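Local coordinates for protein 11S globulin (PDB 5WXU) that probably serves as a seed storage protein, a nutrient reservoir, and binds the plant hormone auxin (indole-3-acetic acid), at residues H110-A115 with Y171-E176; V86-G91 with M258-D263; M102-V107 with L178-I183; D146-V151 with R266-S271. All blocks are in the same frame, centred on the assembly; numbering follows the deposited sequence. Where two conformers were deposited one is given.

Contact 1 of 4, residues H110-A115 with Y171-E176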
loop_
_atom_site.group_PDB
_atom_site.type_symbol
_atom_site.label_atom_id
_atom_site.label_comp_id
_atom_site.label_asym_id
_atom_site.label_seq_id
_atom_site.Cartn_x
_atom_site.Cartn_y
_atom_site.Cartn_z
ATOM N N HIS B 110 23.459 12.023 28.106
ATOM C CA HIS B 110 23.845 11.675 26.727
ATOM C C HIS B 110 24.708 10.446 26.732
ATOM O O HIS B 110 25.396 10.091 27.713
ATOM C CB HIS B 110 24.487 12.843 25.958
ATOM C CG HIS B 110 25.867 13.170 26.383
ATOM N ND1 HIS B 110 26.150 14.103 27.363
ATOM C CD2 HIS B 110 27.057 12.733 25.917
ATOM C CE1 HIS B 110 27.468 14.170 27.522
ATOM N NE2 HIS B 110 28.042 13.361 26.646
ATOM N N GLY B 111 24.602 9.679 25.652
ATOM C CA GLY B 111 25.325 8.439 25.606
ATOM C C GLY B 111 25.262 7.743 24.270
ATOM O O GLY B 111 25.057 8.381 23.294
ATOM N N ILE B 112 25.401 6.433 24.278
ATOM C CA ILE B 112 25.451 5.643 23.016
ATOM C C ILE B 112 24.367 4.579 23.139
ATOM O O ILE B 112 24.113 3.991 24.250
ATOM C CB ILE B 112 26.770 4.844 22.891
ATOM C CG1 ILE B 112 28.023 5.711 23.163
ATOM C CG2 ILE B 112 26.850 4.172 21.559
ATOM C CD1 ILE B 112 28.144 6.829 22.218
ATOM N N LEU B 113 23.650 4.355 22.060
ATOM C CA LEU B 113 22.646 3.277 22.062
ATOM C C LEU B 113 22.972 2.392 20.916
ATOM O O LEU B 113 23.210 2.866 19.819
ATOM C CB LEU B 113 21.242 3.862 21.926
ATOM C CG LEU B 113 20.140 2.830 21.777
ATOM C CD1 LEU B 113 19.005 3.004 22.752
ATOM C CD2 LEU B 113 19.590 2.888 20.391
ATOM N N GLY B 114 22.943 1.100 21.154
ATOM C CA GLY B 114 23.074 0.126 20.076
ATOM C C GLY B 114 21.748 -0.530 19.829
ATOM O O GLY B 114 20.935 -0.735 20.758
ATOM N N ALA B 115 21.503 -0.859 18.551
ATOM C CA ALA B 115 20.316 -1.586 18.172
ATOM C C ALA B 115 20.734 -2.512 17.044
ATOM O O ALA B 115 21.421 -2.077 16.108
ATOM C CB ALA B 115 19.263 -0.606 17.713
ATOM N N TYR B 171 24.915 2.910 26.820
ATOM C CA TYR B 171 26.130 3.248 27.588
ATOM C C TYR B 171 26.127 4.770 27.825
ATOM O O TYR B 171 25.914 5.556 26.905
ATOM C CB TYR B 171 27.359 2.835 26.822
ATOM C CG TYR B 171 28.640 3.269 27.503
ATOM C CD1 TYR B 171 29.025 2.681 28.665
ATOM C CD2 TYR B 171 29.405 4.308 26.995
ATOM C CE1 TYR B 171 30.194 3.101 29.328
ATOM C CE2 TYR B 171 30.571 4.723 27.634
ATOM C CZ TYR B 171 30.951 4.115 28.789
ATOM O OH TYR B 171 32.109 4.563 29.414
ATOM N N ASN B 172 26.361 5.136 29.082
ATOM C CA ASN B 172 26.429 6.539 29.511
ATOM C C ASN B 172 27.875 7.024 29.450
ATOM O O ASN B 172 28.695 6.601 30.275
ATOM C CB ASN B 172 25.922 6.682 30.954
ATOM C CG ASN B 172 25.911 8.124 31.387
ATOM O OD1 ASN B 172 26.048 9.025 30.556
ATOM N ND2 ASN B 172 25.688 8.345 32.676
ATOM N N GLU B 173 28.151 7.934 28.539
ATOM C CA GLU B 173 29.464 8.522 28.459
ATOM C C GLU B 173 29.596 9.857 29.202
ATOM O O GLU B 173 30.681 10.401 29.244
ATOM C CB GLU B 173 29.892 8.655 26.982
ATOM C CG GLU B 173 29.102 9.667 26.181
ATOM C CD GLU B 173 29.458 9.599 24.693
ATOM O OE1 GLU B 173 30.482 8.942 24.345
ATOM O OE2 GLU B 173 28.713 10.193 23.888
ATOM N N ALA B 174 28.515 10.361 29.760
ATOM C CA ALA B 174 28.506 11.674 30.415
ATOM C C ALA B 174 28.848 11.506 31.895
ATOM O O ALA B 174 28.816 10.402 32.424
ATOM C CB ALA B 174 27.143 12.271 30.294
ATOM N N THR B 175 29.169 12.622 32.558
ATOM C CA THR B 175 29.311 12.609 34.001
ATOM C C THR B 175 27.982 12.553 34.745
ATOM O O THR B 175 27.908 11.943 35.862
ATOM C CB THR B 175 30.165 13.848 34.461
ATOM O OG1 THR B 175 29.593 15.026 33.928
ATOM C CG2 THR B 175 31.583 13.732 33.897
ATOM N N GLU B 176 26.939 13.246 34.233
ATOM C CA GLU B 176 25.600 13.161 34.819
ATOM C C GLU B 176 24.903 11.848 34.422
ATOM O O GLU B 176 25.264 11.248 33.411
ATOM C CB GLU B 176 24.666 14.339 34.510
ATOM C CG GLU B 176 24.165 14.447 33.080
ATOM C CD GLU B 176 25.111 15.085 32.053
ATOM O OE1 GLU B 176 24.511 15.502 31.009
ATOM O OE2 GLU B 176 26.391 15.159 32.195
HETATM O O HOH W 1 24.354 11.014 30.658
HETATM O O HOH W 2 26.167 10.933 22.640
#

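Contact 2 of 4, residues V86-G91 with M258-D263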
loop_
_atom_site.group_PDB
_atom_site.type_symbol
_atom_site.label_atom_id
_atom_site.label_comp_id
_atom_site.label_asym_id
_atom_site.label_seq_id
_atom_site.Cartn_x
_atom_site.Cartn_y
_atom_site.Cartn_z
ATOM N N VAL B 86 18.073 4.534 35.233
ATOM C CA VAL B 86 18.956 5.581 35.614
ATOM C C VAL B 86 20.321 4.944 35.558
ATOM O O VAL B 86 20.556 3.982 36.278
ATOM C CB VAL B 86 18.605 6.160 36.993
ATOM C CG1 VAL B 86 19.690 7.154 37.409
ATOM C CG2 VAL B 86 17.244 6.852 36.935
ATOM N N ILE B 87 21.161 5.375 34.626
ATOM C CA ILE B 87 22.423 4.729 34.347
ATOM C C ILE B 87 23.516 5.682 34.821
ATOM O O ILE B 87 23.666 6.735 34.271
ATOM C CB ILE B 87 22.602 4.431 32.845
ATOM C CG1 ILE B 87 21.440 3.527 32.295
ATOM C CG2 ILE B 87 23.909 3.744 32.521
ATOM C CD1 ILE B 87 21.352 3.521 30.782
ATOM N N GLU B 88 24.333 5.237 35.759
ATOM C CA GLU B 88 25.482 6.031 36.216
ATOM C C GLU B 88 26.494 6.324 35.179
ATOM O O GLU B 88 26.589 5.662 34.155
ATOM C CB GLU B 88 26.184 5.313 37.376
ATOM C CG GLU B 88 25.319 5.271 38.609
ATOM C CD GLU B 88 25.901 4.382 39.727
ATOM O OE1 GLU B 88 27.147 4.135 39.757
ATOM O OE2 GLU B 88 25.099 3.900 40.576
ATOM N N ASN B 89 27.371 7.277 35.471
ATOM C CA ASN B 89 28.561 7.500 34.649
ATOM C C ASN B 89 29.358 6.205 34.415
ATOM O O ASN B 89 29.500 5.443 35.294
ATOM C CB ASN B 89 29.484 8.548 35.335
ATOM C CG ASN B 89 30.888 8.593 34.725
ATOM O OD1 ASN B 89 31.855 8.044 35.321
ATOM N ND2 ASN B 89 31.017 9.175 33.529
ATOM N N ARG B 90 29.808 6.002 33.183
ATOM C CA ARG B 90 30.480 4.824 32.693
ATOM C C ARG B 90 29.685 3.517 32.886
ATOM O O ARG B 90 30.254 2.440 32.794
ATOM C CB ARG B 90 31.882 4.775 33.252
ATOM C CG ARG B 90 32.761 5.886 32.690
ATOM C CD ARG B 90 34.204 5.830 33.173
ATOM N NE ARG B 90 34.961 6.892 32.507
ATOM C CZ ARG B 90 36.280 7.056 32.565
ATOM N NH1 ARG B 90 37.048 6.226 33.282
ATOM N NH2 ARG B 90 36.833 8.067 31.891
ATOM N N GLY B 91 28.356 3.632 33.066
ATOM C CA GLY B 91 27.465 2.496 33.157
ATOM C C GLY B 91 27.028 1.961 31.777
ATOM O O GLY B 91 26.632 2.755 30.871
ATOM N N MET B 258 23.256 -3.437 34.812
ATOM C CA MET B 258 23.991 -2.263 34.388
ATOM C C MET B 258 25.352 -2.377 35.074
ATOM O O MET B 258 25.379 -2.510 36.309
ATOM C CB MET B 258 23.339 -0.944 34.803
ATOM C CG MET B 258 21.922 -0.702 34.330
ATOM S SD MET B 258 21.314 0.839 34.994
ATOM C CE MET B 258 19.590 0.866 34.453
ATOM N N VAL B 259 26.403 -2.462 34.291
ATOM C CA VAL B 259 27.774 -2.667 34.814
ATOM C C VAL B 259 28.693 -1.483 34.557
ATOM O O VAL B 259 28.637 -0.784 33.516
ATOM C CB VAL B 259 28.387 -3.922 34.254
ATOM C CG1 VAL B 259 27.480 -5.110 34.542
ATOM C CG2 VAL B 259 28.706 -3.821 32.760
ATOM N N ARG B 260 29.621 -1.261 35.494
ATOM C CA ARG B 260 30.578 -0.200 35.368
ATOM C C ARG B 260 31.686 -0.568 34.462
ATOM O O ARG B 260 32.265 -1.614 34.605
ATOM C CB ARG B 260 31.207 0.109 36.722
ATOM C CG ARG B 260 32.244 1.236 36.609
ATOM C CD ARG B 260 32.205 2.173 37.814
ATOM N NE ARG B 260 30.958 2.944 37.824
ATOM C CZ ARG B 260 29.927 2.776 38.665
ATOM N NH1 ARG B 260 29.943 1.851 39.636
ATOM N NH2 ARG B 260 28.852 3.556 38.529
ATOM N N VAL B 261 32.023 0.299 33.535
ATOM C CA VAL B 261 33.160 0.117 32.675
ATOM C C VAL B 261 34.190 1.162 33.173
ATOM O O VAL B 261 34.028 2.355 32.938
ATOM C CB VAL B 261 32.786 0.376 31.208
ATOM C CG1 VAL B 261 33.955 0.104 30.244
ATOM C CG2 VAL B 261 31.543 -0.432 30.858
ATOM N N ARG B 262 35.249 0.702 33.839
ATOM C CA ARG B 262 36.082 1.614 34.648
ATOM C C ARG B 262 36.816 2.645 33.808
ATOM O O ARG B 262 36.830 3.825 34.167
ATOM C CB ARG B 262 37.071 0.832 35.568
ATOM C CG ARG B 262 38.080 -0.081 34.845
ATOM C CD ARG B 262 39.106 -0.761 35.765
ATOM N NE ARG B 262 40.415 -0.085 35.782
ATOM C CZ ARG B 262 41.510 -0.530 36.417
ATOM N NH1 ARG B 262 41.491 -1.665 37.112
ATOM N NH2 ARG B 262 42.647 0.168 36.361
ATOM N N ASP B 263 37.398 2.213 32.687
ATOM C CA ASP B 263 38.223 3.079 31.856
ATOM C C ASP B 263 37.462 3.585 30.642
ATOM O O ASP B 263 38.068 4.091 29.713
ATOM C CB ASP B 263 39.495 2.335 31.398
ATOM C CG ASP B 263 40.302 1.771 32.586
ATOM O OD1 ASP B 263 40.859 0.648 32.466
ATOM O OD2 ASP B 263 40.307 2.435 33.659
#

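Contact 3 of 4, residues M102-V107 with L178-I183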
loop_
_atom_site.group_PDB
_atom_site.type_symbol
_atom_site.label_atom_id
_atom_site.label_comp_id
_atom_site.label_asym_id
_atom_site.label_seq_id
_atom_site.Cartn_x
_atom_site.Cartn_y
_atom_site.Cartn_z
ATOM N N MET B 102 8.707 -0.220 21.836
ATOM C CA MET B 102 8.833 0.818 22.850
ATOM C C MET B 102 9.233 2.115 22.239
ATOM O O MET B 102 9.870 2.126 21.198
ATOM C CB MET B 102 9.880 0.382 23.876
ATOM C CG MET B 102 11.262 0.335 23.271
ATOM S SD MET B 102 12.354 -0.736 24.200
ATOM C CE MET B 102 13.455 -1.290 22.998
ATOM N N LEU B 103 8.890 3.231 22.874
ATOM C CA LEU B 103 9.557 4.466 22.732
ATOM C C LEU B 103 10.400 4.739 24.016
ATOM O O LEU B 103 9.934 4.459 25.173
ATOM C CB LEU B 103 8.569 5.559 22.560
ATOM C CG LEU B 103 7.642 5.468 21.360
ATOM C CD1 LEU B 103 6.988 6.797 21.184
ATOM C CD2 LEU B 103 8.391 5.126 20.085
ATOM N N ILE B 104 11.608 5.201 23.791
ATOM C CA ILE B 104 12.534 5.608 24.894
ATOM C C ILE B 104 12.693 7.109 24.853
ATOM O O ILE B 104 13.059 7.655 23.824
ATOM C CB ILE B 104 13.879 4.933 24.716
ATOM C CG1 ILE B 104 13.726 3.427 24.770
ATOM C CG2 ILE B 104 14.833 5.345 25.886
ATOM C CD1 ILE B 104 14.934 2.616 24.431
ATOM N N ILE B 105 12.383 7.811 25.944
ATOM C CA ILE B 105 12.581 9.258 26.057
ATOM C C ILE B 105 13.858 9.479 26.854
ATOM O O ILE B 105 13.997 8.960 27.950
ATOM C CB ILE B 105 11.416 9.915 26.769
ATOM C CG1 ILE B 105 10.168 9.788 25.911
ATOM C CG2 ILE B 105 11.711 11.390 27.038
ATOM C CD1 ILE B 105 8.976 9.779 26.791
ATOM N N VAL B 106 14.800 10.162 26.269
ATOM C CA VAL B 106 16.028 10.517 26.985
ATOM C C VAL B 106 15.728 11.770 27.775
ATOM O O VAL B 106 15.748 12.902 27.244
ATOM C CB VAL B 106 17.234 10.684 26.073
ATOM C CG1 VAL B 106 18.487 10.923 26.971
ATOM C CG2 VAL B 106 17.374 9.455 25.159
ATOM N N VAL B 107 15.543 11.565 29.084
ATOM C CA VAL B 107 15.079 12.607 30.021
ATOM C C VAL B 107 16.231 13.506 30.458
ATOM O O VAL B 107 16.064 14.721 30.637
ATOM C CB VAL B 107 14.414 11.933 31.252
ATOM C CG1 VAL B 107 14.104 12.959 32.328
ATOM C CG2 VAL B 107 13.097 11.304 30.859
ATOM N N LEU B 178 22.450 9.176 32.982
ATOM C CA LEU B 178 21.615 9.036 31.779
ATOM C C LEU B 178 20.294 8.482 32.216
ATOM O O LEU B 178 20.261 7.429 32.827
ATOM C CB LEU B 178 22.309 8.129 30.849
ATOM C CG LEU B 178 21.590 7.745 29.536
ATOM C CD1 LEU B 178 21.390 8.968 28.682
ATOM C CD2 LEU B 178 22.426 6.747 28.765
ATOM N N VAL B 179 19.176 9.169 31.960
ATOM C CA VAL B 179 17.888 8.782 32.547
ATOM C C VAL B 179 17.005 8.513 31.307
ATOM O O VAL B 179 16.862 9.409 30.472
ATOM C CB VAL B 179 17.265 9.871 33.421
ATOM C CG1 VAL B 179 15.860 9.523 33.807
ATOM C CG2 VAL B 179 18.158 10.097 34.652
ATOM N N LEU B 180 16.598 7.253 31.204
ATOM C CA LEU B 180 15.686 6.787 30.141
ATOM C C LEU B 180 14.282 6.423 30.656
ATOM O O LEU B 180 14.113 5.576 31.543
ATOM C CB LEU B 180 16.320 5.593 29.456
ATOM C CG LEU B 180 17.773 5.697 28.965
ATOM C CD1 LEU B 180 18.191 4.357 28.412
ATOM C CD2 LEU B 180 18.036 6.877 28.007
ATOM N N LEU B 181 13.245 7.014 30.071
ATOM C CA LEU B 181 11.896 6.679 30.367
ATOM C C LEU B 181 11.437 5.817 29.162
ATOM O O LEU B 181 11.409 6.336 28.065
ATOM C CB LEU B 181 10.999 7.866 30.431
ATOM C CG LEU B 181 9.538 7.478 30.749
ATOM C CD1 LEU B 181 9.430 7.454 32.251
ATOM C CD2 LEU B 181 8.503 8.357 30.081
ATOM N N VAL B 182 11.091 4.563 29.429
ATOM C CA VAL B 182 10.753 3.518 28.420
ATOM C C VAL B 182 9.278 3.184 28.588
ATOM O O VAL B 182 8.815 2.735 29.668
ATOM C CB VAL B 182 11.556 2.258 28.580
ATOM C CG1 VAL B 182 11.259 1.320 27.419
ATOM C CG2 VAL B 182 13.067 2.530 28.665
ATOM N N ILE B 183 8.534 3.383 27.504
ATOM C CA ILE B 183 7.141 3.022 27.425
ATOM C C ILE B 183 7.086 1.845 26.462
ATOM O O ILE B 183 7.367 1.962 25.251
ATOM C CB ILE B 183 6.255 4.139 26.936
ATOM C CG1 ILE B 183 6.400 5.408 27.752
ATOM C CG2 ILE B 183 4.789 3.710 26.979
ATOM C CD1 ILE B 183 6.298 5.245 29.257
#

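Contact 4 of 4, residues D146-V151 with R266-S271. Unlike the reference sequence in segment 146-151: Q147 (reference Arg).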
loop_
_atom_site.group_PDB
_atom_site.type_symbol
_atom_site.label_atom_id
_atom_site.label_comp_id
_atom_site.label_asym_id
_atom_site.label_seq_id
_atom_site.Cartn_x
_atom_site.Cartn_y
_atom_site.Cartn_z
ATOM N N ASP B 146 37.871 -3.974 15.311
ATOM C CA ASP B 146 36.515 -4.593 15.550
ATOM C C ASP B 146 35.589 -4.116 14.434
ATOM O O ASP B 146 35.918 -3.191 13.699
ATOM C CB ASP B 146 35.926 -4.086 16.868
ATOM C CG ASP B 146 34.670 -4.864 17.335
ATOM O OD1 ASP B 146 34.422 -5.994 16.822
ATOM O OD2 ASP B 146 34.012 -4.350 18.250
ATOM N N GLN B 147 34.504 -4.837 14.243
ATOM C CA GLN B 147 33.479 -4.370 13.307
ATOM C C GLN B 147 32.194 -4.601 14.060
ATOM O O GLN B 147 32.020 -5.673 14.624
ATOM C CB GLN B 147 33.483 -5.220 12.061
ATOM C CG GLN B 147 34.669 -5.055 11.150
ATOM C CD GLN B 147 34.809 -6.267 10.272
ATOM O OE1 GLN B 147 33.810 -6.954 9.950
ATOM N NE2 GLN B 147 36.049 -6.603 9.940
ATOM N N HIS B 148 31.295 -3.646 14.030
ATOM C CA HIS B 148 29.996 -3.820 14.634
ATOM C C HIS B 148 28.919 -3.038 13.858
ATOM O O HIS B 148 29.263 -2.310 12.951
ATOM C CB HIS B 148 30.010 -3.510 16.163
ATOM C CG HIS B 148 30.540 -2.170 16.537
ATOM N ND1 HIS B 148 29.841 -1.010 16.301
ATOM C CD2 HIS B 148 31.702 -1.805 17.149
ATOM C CE1 HIS B 148 30.560 0.024 16.737
ATOM N NE2 HIS B 148 31.683 -0.433 17.269
ATOM N N GLN B 149 27.653 -3.152 14.238
ATOM C CA GLN B 149 26.666 -2.311 13.561
ATOM C C GLN B 149 26.757 -0.872 14.056
ATOM O O GLN B 149 27.274 -0.610 15.159
ATOM C CB GLN B 149 25.264 -2.902 13.717
ATOM C CG GLN B 149 25.079 -4.176 12.872
ATOM C CD GLN B 149 23.691 -4.777 12.946
ATOM O OE1 GLN B 149 22.788 -4.205 13.508
ATOM N NE2 GLN B 149 23.516 -5.919 12.310
ATOM N N LYS B 150 26.121 0.023 13.302
ATOM C CA LYS B 150 26.057 1.421 13.659
ATOM C C LYS B 150 25.563 1.609 15.059
ATOM O O LYS B 150 24.593 0.979 15.490
ATOM C CB LYS B 150 25.118 2.223 12.762
ATOM C CG LYS B 150 24.733 3.538 13.441
ATOM C CD LYS B 150 23.863 4.416 12.600
ATOM C CE LYS B 150 23.735 5.843 13.130
ATOM N NZ LYS B 150 24.883 6.609 13.716
ATOM N N VAL B 151 26.192 2.556 15.739
ATOM C CA VAL B 151 25.762 2.961 17.043
ATOM C C VAL B 151 25.164 4.353 16.924
ATOM O O VAL B 151 25.437 5.064 15.939
ATOM C CB VAL B 151 26.892 2.773 18.084
ATOM C CG1 VAL B 151 27.177 1.247 18.170
ATOM C CG2 VAL B 151 28.163 3.568 17.762
ATOM N N ARG B 266 35.200 1.107 24.790
ATOM C CA ARG B 266 35.975 1.271 23.595
ATOM C C ARG B 266 35.069 0.731 22.467
ATOM O O ARG B 266 34.574 -0.341 22.574
ATOM C CB ARG B 266 37.304 0.493 23.715
ATOM C CG ARG B 266 38.106 0.881 24.988
ATOM C CD ARG B 266 39.185 -0.118 25.496
ATOM N NE ARG B 266 38.693 -1.448 25.966
ATOM C CZ ARG B 266 39.420 -2.593 26.055
ATOM N NH1 ARG B 266 40.721 -2.646 25.714
ATOM N NH2 ARG B 266 38.843 -3.715 26.486
ATOM N N LEU B 267 34.805 1.530 21.456
ATOM C CA LEU B 267 34.021 1.051 20.285
ATOM C C LEU B 267 34.469 1.773 19.044
ATOM O O LEU B 267 35.325 2.683 19.115
ATOM C CB LEU B 267 32.523 1.164 20.558
ATOM C CG LEU B 267 31.986 2.434 21.211
ATOM C CD1 LEU B 267 32.023 3.552 20.212
ATOM C CD2 LEU B 267 30.552 2.239 21.646
ATOM N N VAL B 268 33.955 1.374 17.895
ATOM C CA VAL B 268 34.358 1.957 16.639
ATOM C C VAL B 268 33.380 3.104 16.407
ATOM O O VAL B 268 32.174 2.898 16.273
ATOM C CB VAL B 268 34.321 0.933 15.484
ATOM C CG1 VAL B 268 34.727 1.556 14.151
ATOM C CG2 VAL B 268 35.235 -0.231 15.776
ATOM N N ARG B 269 33.901 4.307 16.307
ATOM C CA ARG B 269 33.047 5.444 16.143
ATOM C C ARG B 269 33.671 6.529 15.323
ATOM O O ARG B 269 34.907 6.718 15.359
ATOM C CB ARG B 269 32.569 5.991 17.485
ATOM C CG ARG B 269 33.696 6.447 18.404
ATOM C CD ARG B 269 33.416 7.846 18.954
ATOM N NE ARG B 269 32.912 7.774 20.320
ATOM C CZ ARG B 269 32.065 8.630 20.887
ATOM N NH1 ARG B 269 31.549 9.669 20.230
ATOM N NH2 ARG B 269 31.699 8.410 22.144
ATOM N N PRO B 270 32.825 7.244 14.550
ATOM C CA PRO B 270 33.400 8.152 13.621
ATOM C C PRO B 270 34.161 9.268 14.310
ATOM O O PRO B 270 33.792 9.721 15.371
ATOM C CB PRO B 270 32.196 8.677 12.847
ATOM C CG PRO B 270 31.222 7.599 12.964
ATOM C CD PRO B 270 31.370 7.123 14.348
ATOM N N SER B 271 35.284 9.570 13.703
ATOM C CA SER B 271 36.207 10.593 14.088
ATOM C C SER B 271 35.802 11.984 13.458
ATOM O O SER B 271 35.095 12.058 12.443
ATOM C CB SER B 271 37.582 10.125 13.546
ATOM O OG SER B 271 37.438 9.422 12.266
HETATM O O HOH W 3 34.398 -2.765 21.202
#

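Contact 1 of 4, residues H110-A115 with Y171-E176
In the N-terminal cupin barrel, I112 of strand 110-115 pairs antiparallel with Y171 of strand 168-172, and H110 packs on the turn that follows. I112 and Y171 bond each other through their backbones, I112 N to Y171 O at 2.8 Å and Y171 N to I112 O at 2.9 Å. Their side chains share a sheet face, CG1 of I112 standing at the edge of the Y171 ring. G111 passes close by: its CA is 3.2 Å from Y171 O, and a CB would run into that carbonyl, so a residue without a side chain suits this place.

N172 organises the turn. Its CG lies anti to the backbone N (chi1 -177°), which brings OD1 to A174 N at 2.9 Å, the donor sitting above the carbonyl plane, while ND2 reaches E176 O within its own amide plane at 3.0 Å, nearly straight (169°), and weakly I87 O and E88 O. Held thus, A174 sets its CB over one face of the H110 imidazole, 3.4 Å from CE1, a CH-pi contact for which a small methyl is well suited. E173 comes to the ring edge instead, OE2 lying 3.6 Å from H110 CD2; its OE1 is salt-bridged to R269. An alanine in place of N172 would probably cost A174 N and E176 O their side-chain partners and let the turn drift from the H110 ring. The arrangement is an Asx turn following a strand, here opening the link to the next strand, 178-185, of the cupin barrel.

Contact 2 of 4, residues V86-G91 with M258-D263
M258 fills the buried end of this contact, its SD lying 3.8 Å from CG1 of I87 and 3.5 Å from V86 O. The thioether lies across the I87 side chain, nearly perpendicular to it, an extended, flexible group well able to follow the branched one, and F93 packs against both. Next to it the backbone takes over: V261 N gives its hydrogen to R90 O at 2.9 Å, fairly straight (165°), and G91 faces R260 as an antiparallel non-hydrogen-bonded pair. V259 and V261, both buried, pack on N436 of a second subunit. Here E88 to G91 form a type II beta turn, closed by G91 N to E88 O, that joins strand 80-87 to strand 91-98 of the cupin barrel. Glycine suits the last position because a CB there would strike E88 O. N89 reaches out of the turn through ND2 to A174 O.

The outer side is far looser. R90 runs extended along V261 and R262, and its NH1 meets R262 O at 2.6 Å, slightly out of the guanidinium plane and bent (143°). R262 itself is poorly ordered, its NE in a salt bridge with D263 OD2. E88 and R260 form a salt bridge whose exact geometry is doubtful.

Contact 3 of 4, residues M102-V107 with L178-I183
I105 and L181 run abreast, both directed to the same face of the sheet, I105 CD1 meeting L181 CD2 at 3.6 Å. On the other face of the ribbon, I104 with V182 and V106 with L180 are set in the same manner, V106 CG2 touching L180 CD2 at 3.9 Å. Diagonal neighbours meet at a slant instead: CG2 of I104 rests on L180 CB. V107 presents CB to V179 CG1; with its CG1 anti to the backbone N (chi1 172°), CG2 lies beside that N, directed at L181 CB 4.1 Å away.

Between the two layers of side chains the backbones pair antiparallel, as two central strands of the N-terminal cupin barrel with 155° between their directions. I105 and L181 exchange two nearly straight backbone bonds, I105 N to L181 O being 2.8 Å, and L103 and I183 form a second hydrogen-bonded pair, I183 N lying 2.9 Å from L103 O.

Alternation gives the ribbon two greasy faces, which suits the branched residues that fill it. I104 and V106 pack on I160 of strand 158-162. The face of L103, I105, L181 and I183 meets the second cupin domain, with L103 and I183 on V408, I105 on Y406, and V107 and L181 on Y357.

Contact 4 of 4, residues D146-V151 with R266-S271
NE2 of H148 accepts the backbone N-H of V268 at 3.0 Å, with the donor near the ring plane and the bond fairly straight (158°). The other ring nitrogen, ND1, gives its hydrogen to Q149 O at 2.8 Å, also in the ring plane. The imidazole thus serves as donor on one edge and acceptor on another, consistent with a neutral ring carrying its proton on ND1. Its CG sits between the backbone N and the carbonyl carbon (chi1 54°), which swings the ring towards the loop 266-271. There it slides past V268, NE2 lying 3.5 Å from V268 CB, while V268 CG2 rests 3.7 Å from D146 O; a compact branched valine packs closely on both.

The contact ties strand 146-155 of the cupin barrel to the loop that follows strand 258-260, at a place where subunits meet. D146 turns its carboxylate to L431 N and K449 of a second subunit, V268 packs on Y308 of a third, and A428 of the second packs on H148. A leucine in place of H148 would probably leave V268 N and Q149 O without their ring partners and let the loop slip from the strand. Nearby, Q149 bonds F117 N through OE1 and weakly C120 O through NE2. C120 belongs to an indoleacetate pocket; a bound indoleacetate lies about 12 Å from the H148 side chain.

In the fold
All four contacts lie in and around the N-terminal cupin barrel. Contact 3 lies nearest the chain centre, about 5 Å from it centre to centre, in the sheet that faces the second cupin domain; contact 4 is about 26 Å out. Contacts 1 and 2 stand between, their centres about 9 Å apart. Contacts 2 and 4 both touch the second subunit, and contact 4 also a third. Along the chain, contact 1 is nested inside contact 3, and contact 3 inside contact 2, whereas contact 4 crosses all three. Strand 178-185 borders strand 80-87, and strand 110-115 borders 146-155, while E173 and R269 bridge contacts 1 and 4. The path thus runs from interdomain core to hexamer interface.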